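PDB 7AM1: protein SSD1 from Saccharomyces cerevisiae S288C, which binds messenger RNAs and represses their translation, as a non-enzymatic member of the RNase II family. Local coordinates for residues A[501-506]-A[550-555]. Numbering follows the deposited sequence.
Sequences EIARSF and NEIKRK
The ring of F506 reaches across to K555 and I552 and gives the largest share of the buried surface that 501-506 offers to 550-555. K555 lays its CG over one face of the ring in a CH-pi contact, 3.9 Å from the centroid and 19° off the normal. Its CB comes within 3.6 Å of F506 CD2. The lysine chain is set across the ring by its chi1 of 179°, which puts CG anti to N; it then bends at chi2 and carries its amino end away from residues 501-506, close to the like-charged R509. The opposite face of the ring is met near its rim by the backbone O of I502, one turn earlier, and at the edge lie CA of I552 and the backbone O of E551. Cutting F506 back to an alanine would remove the ring and is likely to leave a gap beside the K555 methylenes, with the flank of I552 toward the ring less covered.

Beside the ring, the small side chain of A503 lets the backbones draw close: its CA lies 5.5 Å from that of I552, and its CB touches I552 CG1 at 3.9 Å. CB of E551 passes the backbone O of A503.

Between these segments the contact is largely apolar. R554 NH1 makes a weak, bent hydrogen bond of 2.8 Å to E551 OE2 within a salt bridge. The same oxygen pairs with R510, further along helix 495-510, which ties the two helices together, so this buried carboxylate is probably held charged.

I502, F506 and I552 continue onto L392, V382, L380 and C394 of strands 389-397 and 378-384. Segments 501-506 and 550-555, whose axes approach to 8.6 Å at 54°, thus pack against the beta-sheet of the RNB domain, the domain shared by the RNase II family.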
loop_
_atom_site.group_PDB
_atom_site.type_symbol
_atom_site.label_atom_id
_atom_site.label_comp_id
_atom_site.label_asym_id
_atom_site.label_seq_id
_atom_site.Cartn_x
_atom_site.Cartn_y
_atom_site.Cartn_z
ATOM N N GLU A 501 5.538 -28.120 -3.932
ATOM C CA GLU A 501 5.961 -28.344 -5.308
ATOM C C GLU A 501 4.831 -28.041 -6.282
ATOM O O GLU A 501 5.088 -27.569 -7.395
ATOM C CB GLU A 501 6.467 -29.775 -5.489
ATOM C CG GLU A 501 6.853 -30.104 -6.926
ATOM C CD GLU A 501 7.854 -29.121 -7.515
ATOM O OE1 GLU A 501 7.812 -28.896 -8.745
ATOM O OE2 GLU A 501 8.671 -28.562 -6.750
ATOM N N ILE A 502 3.583 -28.297 -5.889
ATOM C CA ILE A 502 2.454 -27.912 -6.730
ATOM C C ILE A 502 2.372 -26.394 -6.840
ATOM O O ILE A 502 2.246 -25.841 -7.938
ATOM C CB ILE A 502 1.145 -28.508 -6.181
ATOM C CG1 ILE A 502 1.154 -30.029 -6.322
ATOM C CG2 ILE A 502 -0.060 -27.910 -6.907
ATOM C CD1 ILE A 502 0.045 -30.712 -5.554
ATOM N N ALA A 503 2.458 -25.696 -5.706
ATOM C CA ALA A 503 2.473 -24.239 -5.747
ATOM C C ALA A 503 3.609 -23.733 -6.626
ATOM O O ALA A 503 3.426 -22.790 -7.404
ATOM C CB ALA A 503 2.596 -23.670 -4.335
ATOM N N ARG A 504 4.792 -24.346 -6.511
ATOM C CA ARG A 504 5.931 -23.920 -7.319
ATOM C C ARG A 504 5.655 -24.105 -8.806
ATOM O O ARG A 504 6.051 -23.267 -9.627
ATOM C CB ARG A 504 7.188 -24.700 -6.922
ATOM C CG ARG A 504 8.490 -24.111 -7.469
ATOM C CD ARG A 504 9.591 -25.165 -7.614
ATOM N NE ARG A 504 9.230 -26.163 -8.619
ATOM C CZ ARG A 504 9.363 -25.997 -9.935
ATOM N NH1 ARG A 504 9.870 -24.871 -10.425
ATOM N NH2 ARG A 504 8.989 -26.964 -10.764
ATOM N N SER A 505 4.991 -25.206 -9.180
ATOM C CA SER A 505 4.700 -25.442 -10.590
ATOM C C SER A 505 3.658 -24.458 -11.116
ATOM O O SER A 505 3.742 -24.025 -12.271
ATOM C CB SER A 505 4.240 -26.886 -10.816
ATOM O OG SER A 505 2.881 -27.059 -10.460
ATOM N N PHE A 506 2.655 -24.109 -10.299
ATOM C CA PHE A 506 1.739 -23.037 -10.681
ATOM C C PHE A 506 2.508 -21.740 -10.900
ATOM O O PHE A 506 2.305 -21.031 -11.892
ATOM C CB PHE A 506 0.676 -22.798 -9.603
ATOM C CG PHE A 506 -0.335 -23.898 -9.461
ATOM C CD1 PHE A 506 -0.386 -24.955 -10.348
ATOM C CD2 PHE A 506 -1.274 -23.839 -8.443
ATOM C CE1 PHE A 506 -1.336 -25.949 -10.201
ATOM C CE2 PHE A 506 -2.220 -24.824 -8.291
ATOM C CZ PHE A 506 -2.258 -25.882 -9.176
ATOM N N ASN A 550 -0.353 -18.504 -1.314
ATOM C CA ASN A 550 -0.732 -17.369 -2.155
ATOM C C ASN A 550 -0.701 -17.741 -3.636
ATOM O O ASN A 550 -1.565 -17.307 -4.408
ATOM C CB ASN A 550 0.189 -16.170 -1.886
ATOM C CG ASN A 550 -0.382 -14.843 -2.420
ATOM O OD1 ASN A 550 -1.590 -14.594 -2.355
ATOM N ND2 ASN A 550 0.496 -13.988 -2.945
ATOM N N GLU A 551 0.285 -18.534 -4.062
ATOM C CA GLU A 551 0.330 -18.902 -5.473
ATOM C C GLU A 551 -0.769 -19.900 -5.817
ATOM O O GLU A 551 -1.259 -19.915 -6.952
ATOM C CB GLU A 551 1.703 -19.459 -5.842
ATOM C CG GLU A 551 2.776 -18.382 -6.000
ATOM C CD GLU A 551 2.505 -17.435 -7.165
ATOM O OE1 GLU A 551 1.962 -17.890 -8.197
ATOM O OE2 GLU A 551 2.829 -16.230 -7.044
ATOM N N ILE A 552 -1.182 -20.726 -4.855
ATOM C CA ILE A 552 -2.333 -21.592 -5.088
ATOM C C ILE A 552 -3.604 -20.760 -5.208
ATOM O O ILE A 552 -4.434 -21.004 -6.089
ATOM C CB ILE A 552 -2.437 -22.658 -3.980
ATOM C CG1 ILE A 552 -1.329 -23.703 -4.155
ATOM C CG2 ILE A 552 -3.812 -23.330 -4.000
ATOM C CD1 ILE A 552 -1.151 -24.619 -2.962
ATOM N N LYS A 553 -3.769 -19.756 -4.343
ATOM C CA LYS A 553 -4.949 -18.897 -4.409
ATOM C C LYS A 553 -4.971 -18.075 -5.692
ATOM O O LYS A 553 -6.047 -17.802 -6.238
ATOM C CB LYS A 553 -4.996 -17.977 -3.189
ATOM C CG LYS A 553 -5.425 -18.672 -1.906
ATOM C CD LYS A 553 -5.272 -17.771 -0.690
ATOM C CE LYS A 553 -5.805 -18.444 0.565
ATOM N NZ LYS A 553 -5.661 -17.580 1.771
ATOM N N ARG A 554 -3.799 -17.645 -6.174
ATOM C CA ARG A 554 -3.749 -16.900 -7.428
ATOM C C ARG A 554 -4.224 -17.765 -8.587
ATOM O O ARG A 554 -4.944 -17.296 -9.477
ATOM C CB ARG A 554 -2.331 -16.394 -7.687
ATOM C CG ARG A 554 -1.935 -15.190 -6.820
ATOM C CD ARG A 554 -0.457 -14.864 -6.942
ATOM N NE ARG A 554 -0.128 -13.638 -6.217
ATOM C CZ ARG A 554 1.057 -13.039 -6.248
ATOM N NH1 ARG A 554 2.043 -13.550 -6.973
ATOM N NH2 ARG A 554 1.250 -11.923 -5.554
ATOM N N LYS A 555 -3.845 -19.041 -8.578
ATOM C CA LYS A 555 -4.336 -19.961 -9.593
ATOM C C LYS A 555 -5.841 -20.155 -9.459
ATOM O O LYS A 555 -6.573 -20.123 -10.456
ATOM C CB LYS A 555 -3.600 -21.297 -9.479
ATOM C CG LYS A 555 -4.056 -22.355 -10.482
ATOM C CD LYS A 555 -3.740 -21.945 -11.913
ATOM C CE LYS A 555 -4.485 -22.805 -12.906
ATOM N NZ LYS A 555 -4.033 -22.565 -14.302
#